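Glutamate--tRNA ligase (PDB 6B1Z) probably catalyses the ATP-dependent joining of glutamate to its cognate tRNA, as a class I aminoacyl-tRNA synthetase supplying charged tRNA for protein synthesis. Local coordinates at residues G28-L33 with N309-L314; Y36-H41 with F334-V339; Y111-F116 with R170-L175; P166-F171 with V202-M207. All coordinates share one frame; numbering follows the deposited sequence.

Contact 1 of 4, residues G28-L33 with N309-L314; sequences GVRTAL and NMVAML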
loop_
_atom_site.group_PDB
_atom_site.type_symbol
_atom_site.label_atom_id
_atom_site.label_comp_id
_atom_site.label_asym_id
_atom_site.label_seq_id
_atom_site.Cartn_x
_atom_site.Cartn_y
_atom_site.Cartn_z
ATOM N N GLY A 28 -4.529 4.042 0.705
ATOM C CA GLY A 28 -5.596 3.293 1.346
ATOM C C GLY A 28 -5.092 2.319 2.395
ATOM O O GLY A 28 -5.709 2.151 3.444
ATOM N N VAL A 29 -3.952 1.675 2.128
ATOM C CA VAL A 29 -3.324 0.820 3.132
ATOM C C VAL A 29 -2.994 1.623 4.376
ATOM O O VAL A 29 -3.220 1.165 5.504
ATOM C CB VAL A 29 -2.059 0.166 2.552
ATOM C CG1 VAL A 29 -1.303 -0.614 3.647
ATOM C CG2 VAL A 29 -2.431 -0.743 1.382
ATOM N N ARG A 30 -2.451 2.832 4.187
ATOM C CA ARG A 30 -2.096 3.668 5.339
ATOM C C ARG A 30 -3.323 4.062 6.142
ATOM O O ARG A 30 -3.290 4.036 7.382
ATOM C CB ARG A 30 -1.325 4.913 4.911
ATOM C CG ARG A 30 -0.759 5.687 6.129
ATOM C CD ARG A 30 -0.118 7.005 5.776
ATOM N NE ARG A 30 -1.052 7.874 5.069
ATOM C CZ ARG A 30 -0.719 9.033 4.518
ATOM N NH1 ARG A 30 0.518 9.517 4.630
ATOM N NH2 ARG A 30 -1.644 9.713 3.860
ATOM N N THR A 31 -4.407 4.439 5.463
ATOM C CA THR A 31 -5.633 4.782 6.176
ATOM C C THR A 31 -6.139 3.602 6.990
ATOM O O THR A 31 -6.467 3.741 8.180
ATOM C CB THR A 31 -6.693 5.264 5.190
ATOM O OG1 THR A 31 -6.262 6.515 4.638
ATOM C CG2 THR A 31 -8.035 5.453 5.926
ATOM N N ALA A 32 -6.199 2.416 6.369
ATOM C CA ALA A 32 -6.608 1.221 7.098
ATOM C C ALA A 32 -5.702 0.960 8.297
ATOM O O ALA A 32 -6.190 0.625 9.382
ATOM C CB ALA A 32 -6.607 0.003 6.160
ATOM N N LEU A 33 -4.384 1.116 8.124
ATOM C CA LEU A 33 -3.451 0.889 9.222
ATOM C C LEU A 33 -3.705 1.850 10.371
ATOM O O LEU A 33 -3.747 1.436 11.537
ATOM C CB LEU A 33 -2.010 1.016 8.727
ATOM C CG LEU A 33 -0.946 0.960 9.824
ATOM C CD1 LEU A 33 -0.884 -0.410 10.512
ATOM C CD2 LEU A 33 0.402 1.323 9.252
ATOM N N ASN A 309 5.520 -1.632 8.400
ATOM C CA ASN A 309 6.394 -0.713 9.129
ATOM C C ASN A 309 6.715 0.512 8.265
ATOM O O ASN A 309 6.681 1.658 8.744
ATOM C CB ASN A 309 7.670 -1.481 9.550
ATOM C CG ASN A 309 8.476 -0.807 10.679
ATOM O OD1 ASN A 309 9.319 -1.457 11.302
ATOM N ND2 ASN A 309 8.273 0.492 10.907
ATOM N N MET A 310 7.017 0.283 6.986
ATOM C CA MET A 310 7.311 1.387 6.074
ATOM C C MET A 310 6.096 2.300 5.909
ATOM O O MET A 310 6.206 3.535 5.987
ATOM C CB MET A 310 7.760 0.811 4.728
ATOM C CG MET A 310 8.041 1.857 3.639
ATOM S SD MET A 310 6.564 2.405 2.744
ATOM C CE MET A 310 6.153 0.943 1.819
ATOM N N VAL A 311 4.920 1.703 5.706
ATOM C CA VAL A 311 3.719 2.507 5.477
ATOM C C VAL A 311 3.391 3.350 6.700
ATOM O O VAL A 311 3.024 4.527 6.581
ATOM C CB VAL A 311 2.544 1.592 5.077
ATOM C CG1 VAL A 311 1.233 2.406 5.019
ATOM C CG2 VAL A 311 2.807 0.961 3.701
ATOM N N ALA A 312 3.545 2.775 7.898
ATOM C CA ALA A 312 3.243 3.505 9.126
ATOM C C ALA A 312 4.049 4.784 9.243
ATOM O O ALA A 312 3.552 5.794 9.748
ATOM C CB ALA A 312 3.524 2.614 10.341
ATOM N N MET A 313 5.300 4.759 8.791
ATOM C CA MET A 313 6.184 5.893 8.981
ATOM C C MET A 313 6.010 6.970 7.918
ATOM O O MET A 313 6.773 7.941 7.922
ATOM C CB MET A 313 7.636 5.401 9.036
ATOM C CG MET A 313 7.883 4.424 10.189
ATOM S SD MET A 313 7.238 5.023 11.782
ATOM C CE MET A 313 7.635 3.629 12.837
ATOM N N LEU A 314 5.033 6.823 7.017
ATOM C CA LEU A 314 4.694 7.878 6.054
ATOM C C LEU A 314 3.828 8.924 6.754
ATOM O O LEU A 314 2.616 9.043 6.545
ATOM C CB LEU A 314 4.004 7.285 4.828
ATOM C CG LEU A 314 4.871 6.363 3.964
ATOM C CD1 LEU A 314 4.036 5.713 2.878
ATOM C CD2 LEU A 314 6.046 7.130 3.351
#

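Contact 2 of 4, residues Y36-H41 with F334-V339; sequences YLFAKH and FDLNKV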
loop_
_atom_site.group_PDB
_atom_site.type_symbol
_atom_site.label_atom_id
_atom_site.label_comp_id
_atom_site.label_asym_id
_atom_site.label_seq_id
_atom_site.Cartn_x
_atom_site.Cartn_y
_atom_site.Cartn_z
ATOM N N TYR A 36 -6.715 0.838 12.257
ATOM C CA TYR A 36 -6.455 -0.333 13.086
ATOM C C TYR A 36 -5.652 0.041 14.323
ATOM O O TYR A 36 -6.015 -0.322 15.452
ATOM C CB TYR A 36 -5.711 -1.370 12.245
ATOM C CG TYR A 36 -5.458 -2.695 12.925
ATOM C CD1 TYR A 36 -6.492 -3.595 13.147
ATOM C CD2 TYR A 36 -4.177 -3.052 13.331
ATOM C CE1 TYR A 36 -6.257 -4.810 13.757
ATOM C CE2 TYR A 36 -3.932 -4.262 13.942
ATOM C CZ TYR A 36 -4.979 -5.140 14.160
ATOM O OH TYR A 36 -4.738 -6.350 14.779
ATOM N N LEU A 37 -4.565 0.790 14.127
ATOM C CA LEU A 37 -3.725 1.187 15.250
ATOM C C LEU A 37 -4.498 2.040 16.242
ATOM O O LEU A 37 -4.369 1.855 17.457
ATOM C CB LEU A 37 -2.490 1.942 14.747
ATOM C CG LEU A 37 -1.498 1.151 13.879
ATOM C CD1 LEU A 37 -0.343 2.040 13.421
ATOM C CD2 LEU A 37 -0.969 -0.058 14.648
ATOM N N PHE A 38 -5.319 2.969 15.745
ATOM C CA PHE A 38 -6.087 3.826 16.645
ATOM C C PHE A 38 -7.107 3.014 17.432
ATOM O O PHE A 38 -7.245 3.191 18.650
ATOM C CB PHE A 38 -6.772 4.944 15.857
ATOM C CG PHE A 38 -7.466 5.963 16.723
ATOM C CD1 PHE A 38 -6.747 6.939 17.387
ATOM C CD2 PHE A 38 -8.849 5.946 16.861
ATOM C CE1 PHE A 38 -7.390 7.871 18.183
ATOM C CE2 PHE A 38 -9.490 6.881 17.656
ATOM C CZ PHE A 38 -8.764 7.840 18.304
ATOM N N ALA A 39 -7.814 2.103 16.763
ATOM C CA ALA A 39 -8.785 1.269 17.473
ATOM C C ALA A 39 -8.100 0.375 18.501
ATOM O O ALA A 39 -8.520 0.310 19.665
ATOM C CB ALA A 39 -9.587 0.427 16.478
ATOM N N LYS A 40 -7.021 -0.306 18.106
ATOM C CA LYS A 40 -6.407 -1.245 19.042
ATOM C C LYS A 40 -5.712 -0.517 20.191
ATOM O O LYS A 40 -5.740 -0.986 21.338
ATOM C CB LYS A 40 -5.428 -2.169 18.313
ATOM C CG LYS A 40 -6.095 -3.137 17.326
ATOM C CD LYS A 40 -7.262 -3.926 17.952
ATOM C CE LYS A 40 -8.508 -3.904 17.039
ATOM N NZ LYS A 40 -9.803 -4.291 17.705
ATOM N N HIS A 41 -5.086 0.632 19.907
ATOM C CA HIS A 41 -4.456 1.420 20.966
ATOM C C HIS A 41 -5.460 1.790 22.050
ATOM O O HIS A 41 -5.125 1.816 23.241
ATOM C CB HIS A 41 -3.838 2.688 20.361
ATOM C CG HIS A 41 -3.183 3.591 21.362
ATOM N ND1 HIS A 41 -1.894 3.396 21.812
ATOM C CD2 HIS A 41 -3.634 4.703 21.990
ATOM C CE1 HIS A 41 -1.581 4.346 22.674
ATOM N NE2 HIS A 41 -2.620 5.154 22.798
ATOM N N PHE A 334 0.973 4.268 19.103
ATOM C CA PHE A 334 0.352 5.120 18.094
ATOM C C PHE A 334 -0.481 6.217 18.740
ATOM O O PHE A 334 -1.346 5.955 19.583
ATOM C CB PHE A 334 -0.533 4.303 17.155
ATOM C CG PHE A 334 -1.086 5.112 16.001
ATOM C CD1 PHE A 334 -0.252 5.535 14.979
ATOM C CD2 PHE A 334 -2.424 5.476 15.969
ATOM C CE1 PHE A 334 -0.747 6.292 13.913
ATOM C CE2 PHE A 334 -2.940 6.227 14.915
ATOM C CZ PHE A 334 -2.095 6.637 13.882
ATOM N N ASP A 335 -0.215 7.452 18.330
ATOM C CA ASP A 335 -0.937 8.625 18.803
ATOM C C ASP A 335 -1.349 9.415 17.572
ATOM O O ASP A 335 -0.497 9.979 16.880
ATOM C CB ASP A 335 -0.064 9.459 19.740
ATOM C CG ASP A 335 -0.803 10.636 20.344
ATOM O OD1 ASP A 335 -1.945 10.933 19.923
ATOM O OD2 ASP A 335 -0.227 11.266 21.255
ATOM N N LEU A 336 -2.653 9.432 17.292
ATOM C CA LEU A 336 -3.159 10.116 16.111
ATOM C C LEU A 336 -2.812 11.598 16.135
ATOM O O LEU A 336 -2.645 12.215 15.075
ATOM C CB LEU A 336 -4.672 9.906 16.030
ATOM C CG LEU A 336 -5.431 10.235 14.757
ATOM C CD1 LEU A 336 -4.863 9.481 13.556
ATOM C CD2 LEU A 336 -6.893 9.907 14.991
ATOM N N ASN A 337 -2.668 12.177 17.330
ATOM C CA ASN A 337 -2.301 13.585 17.453
ATOM C C ASN A 337 -0.850 13.843 17.070
ATOM O O ASN A 337 -0.454 15.010 16.986
ATOM C CB ASN A 337 -2.562 14.086 18.883
ATOM C CG ASN A 337 -4.030 14.013 19.276
ATOM O OD1 ASN A 337 -4.922 14.416 18.520
ATOM N ND2 ASN A 337 -4.291 13.492 20.468
ATOM N N LYS A 338 -0.056 12.791 16.846
ATOM C CA LYS A 338 1.332 12.889 16.418
ATOM C C LYS A 338 1.520 12.663 14.921
ATOM O O LYS A 338 2.650 12.744 14.435
ATOM C CB LYS A 338 2.197 11.885 17.193
ATOM N N VAL A 339 0.452 12.356 14.186
ATOM C CA VAL A 339 0.548 12.238 12.735
ATOM C C VAL A 339 0.716 13.628 12.132
ATOM O O VAL A 339 -0.003 14.567 12.499
ATOM C CB VAL A 339 -0.697 11.527 12.187
ATOM C CG1 VAL A 339 -0.693 11.493 10.655
ATOM C CG2 VAL A 339 -0.763 10.100 12.740
#

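Contact 3 of 4, residues Y111-F116 with R170-L175; sequences YAYLAF and RFKMPL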
loop_
_atom_site.group_PDB
_atom_site.type_symbol
_atom_site.label_atom_id
_atom_site.label_comp_id
_atom_site.label_asym_id
_atom_site.label_seq_id
_atom_site.Cartn_x
_atom_site.Cartn_y
_atom_site.Cartn_z
ATOM N N TYR A 111 -33.035 21.542 4.435
ATOM C CA TYR A 111 -31.693 21.282 3.962
ATOM C C TYR A 111 -31.651 20.419 2.710
ATOM O O TYR A 111 -30.551 20.091 2.252
ATOM C CB TYR A 111 -30.856 20.610 5.058
ATOM C CG TYR A 111 -30.416 21.527 6.170
ATOM C CD1 TYR A 111 -31.082 21.540 7.383
ATOM C CD2 TYR A 111 -29.310 22.365 6.007
ATOM C CE1 TYR A 111 -30.664 22.366 8.422
ATOM C CE2 TYR A 111 -28.889 23.196 7.030
ATOM C CZ TYR A 111 -29.568 23.187 8.238
ATOM O OH TYR A 111 -29.156 24.007 9.262
ATOM N N ALA A 112 -32.806 20.053 2.151
ATOM C CA ALA A 112 -32.845 19.208 0.963
ATOM C C ALA A 112 -33.962 19.655 0.029
ATOM O O ALA A 112 -34.997 20.179 0.464
ATOM C CB ALA A 112 -33.032 17.722 1.333
ATOM N N TYR A 113 -33.758 19.419 -1.266
ATOM C CA TYR A 113 -34.763 19.752 -2.261
ATOM C C TYR A 113 -34.646 18.787 -3.438
ATOM O O TYR A 113 -33.666 18.048 -3.564
ATOM C CB TYR A 113 -34.636 21.223 -2.694
ATOM C CG TYR A 113 -33.389 21.629 -3.459
ATOM C CD1 TYR A 113 -33.384 21.627 -4.849
ATOM C CD2 TYR A 113 -32.234 22.066 -2.805
ATOM C CE1 TYR A 113 -32.275 22.033 -5.564
ATOM C CE2 TYR A 113 -31.100 22.479 -3.531
ATOM C CZ TYR A 113 -31.144 22.458 -4.909
ATOM O OH TYR A 113 -30.057 22.855 -5.634
ATOM N N LEU A 114 -35.664 18.799 -4.298
ATOM C CA LEU A 114 -35.732 17.904 -5.451
ATOM C C LEU A 114 -35.238 18.624 -6.700
ATOM O O LEU A 114 -35.557 19.796 -6.919
ATOM C CB LEU A 114 -37.165 17.419 -5.679
ATOM C CG LEU A 114 -37.971 16.976 -4.451
ATOM C CD1 LEU A 114 -39.357 16.509 -4.881
ATOM C CD2 LEU A 114 -37.240 15.902 -3.679
ATOM N N ALA A 115 -34.461 17.922 -7.528
ATOM C CA ALA A 115 -33.918 18.532 -8.740
ATOM C C ALA A 115 -34.164 17.617 -9.929
ATOM O O ALA A 115 -33.906 16.411 -9.854
ATOM C CB ALA A 115 -32.421 18.841 -8.594
ATOM N N PHE A 116 -34.665 18.198 -11.017
ATOM C CA PHE A 116 -35.157 17.460 -12.174
ATOM C C PHE A 116 -34.265 17.610 -13.399
ATOM O O PHE A 116 -34.608 17.086 -14.469
ATOM C CB PHE A 116 -36.582 17.913 -12.524
ATOM C CG PHE A 116 -37.585 17.690 -11.420
ATOM C CD1 PHE A 116 -37.910 18.714 -10.541
ATOM C CD2 PHE A 116 -38.200 16.461 -11.265
ATOM C CE1 PHE A 116 -38.828 18.504 -9.520
ATOM C CE2 PHE A 116 -39.134 16.244 -10.255
ATOM C CZ PHE A 116 -39.439 17.270 -9.376
ATOM N N ARG A 170 -30.984 17.053 -3.671
ATOM C CA ARG A 170 -29.781 17.835 -3.449
ATOM C C ARG A 170 -29.797 18.471 -2.070
ATOM O O ARG A 170 -30.859 18.791 -1.530
ATOM C CB ARG A 170 -29.641 18.948 -4.488
ATOM C CG ARG A 170 -29.167 18.442 -5.839
ATOM C CD ARG A 170 -29.049 19.601 -6.840
ATOM N NE ARG A 170 -28.656 19.095 -8.153
ATOM C CZ ARG A 170 -27.397 18.887 -8.539
ATOM N NH1 ARG A 170 -26.387 19.144 -7.717
ATOM N NH2 ARG A 170 -27.158 18.418 -9.757
ATOM N N PHE A 171 -28.604 18.648 -1.509
ATOM C CA PHE A 171 -28.470 19.434 -0.295
ATOM C C PHE A 171 -28.662 20.912 -0.626
ATOM O O PHE A 171 -28.155 21.390 -1.637
ATOM C CB PHE A 171 -27.081 19.215 0.308
ATOM C CG PHE A 171 -26.875 19.920 1.612
ATOM C CD1 PHE A 171 -27.360 19.377 2.795
ATOM C CD2 PHE A 171 -26.177 21.126 1.658
ATOM C CE1 PHE A 171 -27.151 20.019 4.008
ATOM C CE2 PHE A 171 -25.969 21.774 2.870
ATOM C CZ PHE A 171 -26.468 21.239 4.035
ATOM N N LYS A 172 -29.385 21.638 0.232
ATOM C CA LYS A 172 -29.582 23.083 0.038
ATOM C C LYS A 172 -28.533 23.851 0.841
ATOM O O LYS A 172 -28.693 24.083 2.045
ATOM C CB LYS A 172 -30.996 23.482 0.434
ATOM C CG LYS A 172 -31.350 24.930 0.090
ATOM C CD LYS A 172 -32.781 25.223 0.533
ATOM C CE LYS A 172 -33.175 26.650 0.217
ATOM N NZ LYS A 172 -32.585 27.601 1.187
ATOM N N MET A 173 -27.461 24.270 0.173
ATOM C CA MET A 173 -26.389 24.970 0.874
ATOM C C MET A 173 -26.922 26.272 1.455
ATOM O O MET A 173 -27.547 27.057 0.725
ATOM C CB MET A 173 -25.220 25.291 -0.050
ATOM C CG MET A 173 -24.072 24.347 0.063
ATOM S SD MET A 173 -23.313 24.349 1.703
ATOM C CE MET A 173 -22.585 22.708 1.562
ATOM N N PRO A 174 -26.705 26.530 2.748
ATOM C CA PRO A 174 -27.111 27.809 3.341
ATOM C C PRO A 174 -26.480 29.000 2.634
ATOM O O PRO A 174 -25.385 28.908 2.071
ATOM C CB PRO A 174 -26.601 27.706 4.789
ATOM C CG PRO A 174 -26.530 26.232 5.068
ATOM C CD PRO A 174 -26.193 25.568 3.748
ATOM N N LEU A 175 -27.195 30.127 2.678
ATOM C CA LEU A 175 -26.677 31.410 2.203
ATOM C C LEU A 175 -25.678 32.001 3.202
ATOM O O LEU A 175 -26.019 32.240 4.367
ATOM C CB LEU A 175 -27.840 32.374 1.968
ATOM C CG LEU A 175 -27.463 33.813 1.559
ATOM C CD1 LEU A 175 -26.653 33.807 0.274
ATOM C CD2 LEU A 175 -28.691 34.693 1.421
#

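Contact 4 of 4, residues P166-F171 with V202-M207; sequences PYVIRF and VKNDGM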
loop_
_atom_site.group_PDB
_atom_site.type_symbol
_atom_site.label_atom_id
_atom_site.label_comp_id
_atom_site.label_asym_id
_atom_site.label_seq_id
_atom_site.Cartn_x
_atom_site.Cartn_y
_atom_site.Cartn_z
ATOM N N PRO A 166 -37.961 11.656 -13.429
ATOM C CA PRO A 166 -36.792 11.343 -12.593
ATOM C C PRO A 166 -36.278 12.582 -11.878
ATOM O O PRO A 166 -36.250 13.677 -12.444
ATOM C CB PRO A 166 -35.763 10.820 -13.601
ATOM C CG PRO A 166 -36.583 10.331 -14.761
ATOM C CD PRO A 166 -37.776 11.245 -14.834
ATOM N N TYR A 167 -35.848 12.398 -10.628
ATOM C CA TYR A 167 -35.295 13.504 -9.858
ATOM C C TYR A 167 -34.215 12.998 -8.913
ATOM O O TYR A 167 -34.213 11.831 -8.501
ATOM C CB TYR A 167 -36.375 14.259 -9.052
ATOM C CG TYR A 167 -37.060 13.430 -7.976
ATOM C CD1 TYR A 167 -36.544 13.358 -6.684
ATOM C CD2 TYR A 167 -38.228 12.735 -8.250
ATOM C CE1 TYR A 167 -37.164 12.598 -5.704
ATOM C CE2 TYR A 167 -38.858 11.975 -7.276
ATOM C CZ TYR A 167 -38.323 11.911 -6.008
ATOM O OH TYR A 167 -38.951 11.151 -5.043
ATOM N N VAL A 168 -33.285 13.889 -8.583
ATOM C CA VAL A 168 -32.314 13.648 -7.527
ATOM C C VAL A 168 -32.710 14.517 -6.344
ATOM O O VAL A 168 -33.507 15.450 -6.464
ATOM C CB VAL A 168 -30.859 13.943 -7.956
ATOM C CG1 VAL A 168 -30.415 13.022 -9.107
ATOM C CG2 VAL A 168 -30.676 15.430 -8.327
ATOM N N ILE A 169 -32.158 14.198 -5.180
ATOM C CA ILE A 169 -32.314 15.050 -4.008
ATOM C C ILE A 169 -30.978 15.720 -3.757
ATOM O O ILE A 169 -29.950 15.044 -3.661
ATOM C CB ILE A 169 -32.787 14.254 -2.780
ATOM C CG1 ILE A 169 -34.162 13.649 -3.046
ATOM C CG2 ILE A 169 -32.770 15.149 -1.527
ATOM C CD1 ILE A 169 -34.581 12.610 -2.028
ATOM N N ARG A 170 -30.984 17.053 -3.671
ATOM C CA ARG A 170 -29.781 17.835 -3.449
ATOM C C ARG A 170 -29.797 18.471 -2.070
ATOM O O ARG A 170 -30.859 18.791 -1.530
ATOM C CB ARG A 170 -29.641 18.948 -4.488
ATOM C CG ARG A 170 -29.167 18.442 -5.839
ATOM C CD ARG A 170 -29.049 19.601 -6.840
ATOM N NE ARG A 170 -28.656 19.095 -8.153
ATOM C CZ ARG A 170 -27.397 18.887 -8.539
ATOM N NH1 ARG A 170 -26.387 19.144 -7.717
ATOM N NH2 ARG A 170 -27.158 18.418 -9.757
ATOM N N PHE A 171 -28.604 18.648 -1.509
ATOM C CA PHE A 171 -28.470 19.434 -0.295
ATOM C C PHE A 171 -28.662 20.912 -0.626
ATOM O O PHE A 171 -28.155 21.390 -1.637
ATOM C CB PHE A 171 -27.081 19.215 0.308
ATOM C CG PHE A 171 -26.875 19.920 1.612
ATOM C CD1 PHE A 171 -27.360 19.377 2.795
ATOM C CD2 PHE A 171 -26.177 21.126 1.658
ATOM C CE1 PHE A 171 -27.151 20.019 4.008
ATOM C CE2 PHE A 171 -25.969 21.774 2.870
ATOM C CZ PHE A 171 -26.468 21.239 4.035
ATOM N N VAL A 202 -29.176 11.946 -2.999
ATOM C CA VAL A 202 -29.859 10.723 -3.408
ATOM C C VAL A 202 -29.996 10.747 -4.926
ATOM O O VAL A 202 -30.429 11.750 -5.501
ATOM C CB VAL A 202 -31.239 10.581 -2.728
ATOM C CG1 VAL A 202 -31.875 9.235 -3.096
ATOM C CG2 VAL A 202 -31.106 10.730 -1.191
ATOM N N LYS A 203 -29.603 9.654 -5.576
ATOM C CA LYS A 203 -29.638 9.545 -7.028
ATOM C C LYS A 203 -31.059 9.232 -7.521
ATOM O O LYS A 203 -31.978 9.000 -6.734
ATOM C CB LYS A 203 -28.651 8.465 -7.478
ATOM C CG LYS A 203 -27.223 8.709 -7.000
ATOM C CD LYS A 203 -26.285 7.544 -7.360
ATOM C CE LYS A 203 -26.643 6.264 -6.595
ATOM N NZ LYS A 203 -25.708 5.127 -6.890
ATOM N N ASN A 204 -31.222 9.227 -8.856
ATOM C CA ASN A 204 -32.505 8.950 -9.512
ATOM C C ASN A 204 -33.158 7.658 -9.045
ATOM O O ASN A 204 -34.388 7.548 -9.059
ATOM C CB ASN A 204 -32.320 8.831 -11.027
ATOM C CG ASN A 204 -32.177 10.156 -11.709
ATOM O OD1 ASN A 204 -32.596 11.193 -11.186
ATOM N ND2 ASN A 204 -31.594 10.136 -12.903
ATOM N N ASP A 205 -32.364 6.655 -8.692
ATOM C CA ASP A 205 -32.895 5.352 -8.323
ATOM C C ASP A 205 -33.161 5.210 -6.828
ATOM O O ASP A 205 -33.503 4.111 -6.379
ATOM C CB ASP A 205 -31.949 4.240 -8.803
ATOM C CG ASP A 205 -30.567 4.311 -8.169
ATOM O OD1 ASP A 205 -30.317 5.207 -7.334
ATOM O OD2 ASP A 205 -29.720 3.460 -8.512
ATOM N N GLY A 206 -33.032 6.290 -6.049
ATOM C CA GLY A 206 -33.260 6.222 -4.622
ATOM C C GLY A 206 -32.054 5.824 -3.800
ATOM O O GLY A 206 -32.133 5.844 -2.560
ATOM N N MET A 207 -30.939 5.467 -4.441
ATOM C CA MET A 207 -29.800 5.140 -3.599
ATOM C C MET A 207 -28.987 6.398 -3.293
ATOM O O MET A 207 -28.838 7.273 -4.157
ATOM C CB MET A 207 -28.904 4.096 -4.263
ATOM C CG MET A 207 -29.457 2.655 -4.211
ATOM S SD MET A 207 -29.860 1.982 -2.560
ATOM C CE MET A 207 -28.202 1.755 -1.903
HETATM O O HOH W 1 -33.953 10.766 -5.630
HETATM O O HOH W 2 -36.439 9.600 -9.495
#

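Contact 1 of 4, residues G28-L33 with N309-L314
Val311 lays its CG1 methyl over the flank of the 28-33 helix at Arg30, 3.6 Å from both CA and CB of that residue. This is the closest backbone approach of the segments, and one methyl of the beta-branched valine lies there. The same CG1 is met by Val29 CG1 at 4.2 Å, the two valine side chains crossing at about a right angle. One helical turn further on, Leu33 reaches past Val311, and its CD2 branch settles on Ala312 CB at 3.5 Å.

Arg30 begins apolar and ends polar. Its CB and CG run beside Val311 and CD comes up to Leu314 O; the bend at chi3 (57°) then turns the guanidinium toward the end of the partner helix. There NH1 donates to Leu314 O at 2.9 Å. The bond is somewhat bent (147° at the hydrogen), and the donor is tilted from the carbonyl plane. NH2 takes a second carbonyl, Ser257 O, so the guanidinium grips two separate loops while its stem is buried among hydrocarbon. Tyr34 OH, also on helix 26-41, is hydrogen-bonded to Ala312 O.

Helix 26-41 begins within HLGG, the local form of the class I HIGH signature that Gly28 completes, and Ser257 precedes the KLSK sequence matching the KMSKS signature. Packing of helix 26-41 on helix 304-312 joins the Rossmann-fold catalytic core of a class I synthetase to the helices that follow.

Contact 2 of 4, residues Y36-H41 with F334-V339
Two CH-pi contacts carry the apolar half of the meeting between Leu37, Phe38, Phe334 and Leu336. Leu37 CB stands over a face of the Phe334 ring, 4.0 Å from its centroid, while its CD1 branch follows the ring to Phe334 CD1 at 3.8 Å. In the second, the roles are exchanged: Leu336 CD2 sits above the Phe38 ring, displaced toward its rim and 4.1 Å from the centroid. Each leucine crosses its aromatic partner at about a right angle.

Of a different kind is the meeting of His41 with the backbone. With CG anti to the backbone N (chi1 179°), the imidazole swings beneath Phe334 O, which lies 3.3 Å above the ring plane, over its centre. No hydrogen bond forms there; His41 ND1 is instead bonded to Ile331 O.

Hydrogen bonding on the other side is local. Asp335 OD1 accepts from Asn337 N at 3.0 Å in an Asx turn, which leads into the short 3-10 segment 336-338.

Trp316 adds an edge-to-face ring to Phe334, and Phe38 reaches Val14 on strand 13-16. The result is an aromatic-aliphatic cluster by which the C-terminal half of a Rossmann-fold helix is clasped by the loop after helix 327-333.

Contact 3 of 4, residues Y111-F116 with R170-L175
Arg170 CB rests over one face of the Tyr113 ring, 4.1 Å from its centroid, in a CH-pi contact offset toward the rim. The chain then runs extended from CG to NE. CD passes Tyr113 OH at 3.6 Å, and NE comes within 3.8 Å of Ala115 CB, which lies in plane at the guanidinium edge. At the tip, NH1 donates to Asp198 O and the charged group makes a cation-pi contact with Tyr138.

Tyr113 can receive this chain because chi1 of 67° sets its CG between the backbone N and carbonyl carbon, folding the ring across to the neighbouring strand. Lys172 CB meets the ring edge at CD2, while the hydroxyl is hydrogen-bonded to Asp198 OD2. Where Tyr111 and Phe171 lie side by side, their rings are near parallel but slid apart, touching at Tyr111 CD2 and Phe171 CZ, 3.6 Å apart.

Backbone bonds set this register: Tyr113 and Arg170 exchange both theirs, and Lys172 N donates to Tyr111 O at 2.8 Å. Such antiparallel pairing forms one side of the small sheet in the domain inserted into the class I Rossmann fold, probably the acceptor-binding region of glutamyl-tRNA synthetases.

Contact 4 of 4, residues P166-F171 with V202-M207
Ile169 and Val202 lie side by side and point the same way, as cross-strand neighbours do in an antiparallel hydrogen-bonded pair. Val202 CB fits between two parts of the isoleucine, with Ile169 CB and Ile169 CD1 each 4.0 Å from it. Ile169 CG1 lies anti to the carbonyl carbon (chi1 -62°), and CD1 extends the chain alongside Val202 CB and CG2. Thr103 of helix 96-106 packs on both residues. Beneath them, Ile169 N donates to Val202 O at 3.0 Å, and Val202 N returns a longer bond to Ile169 O at 3.3 Å.

Val168 is turned differently. Its CB comes within 3.3 Å of Val202 O, and CG1 leans toward the Asn204 side chain, which crosses it obliquely. Past this point direct N-H...O pairing gives out, though Asn204 CA still meets Tyr167 O at 3.5 Å, and water mediates. Water 1 donates to both Tyr167 O and Lys203 O, while water 2 accepts from Tyr167 N at 3.1 Å and donates to Asn204 O at 2.9 Å. The second water also lies over a face of the Tyr167 ring.

The partner segment leaves by a type I turn from Lys203 to Gly206, closed by Gly206 N to Lys203 O, and Lys203 N then reaches Met207 O. With Gly206 at positive phi (87°), the pattern is consistent with a type I turn and G1 bulge. Asp205 OD1 accepts from Met207 N in an Asx turn. Strand pairing that ends in water bridges and a tight turn here finishes the three-stranded antiparallel sheet of the inserted domain.

The four contacts fall into two pairs, each with centres about 11 Å apart. Contacts 1 and 2 use successive parts of helix 26-41, whose start carries the HIGH-like signature, so contact 1 lies nearer the probable active site; no substrate is bound in this structure. Contacts 3 and 4 share Arg170 and Phe171 on strand 168-171, the middle strand of its sheet, and are joined by a probable hydrogen bond from Ala115 N to Val168 O at 2.9 Å. The centres of contacts in different pairs are about 36 to 37 Å apart. Along the chain, contacts 3 and 4 nest inside the loops closed by contacts 1 and 2, as befits an inserted domain.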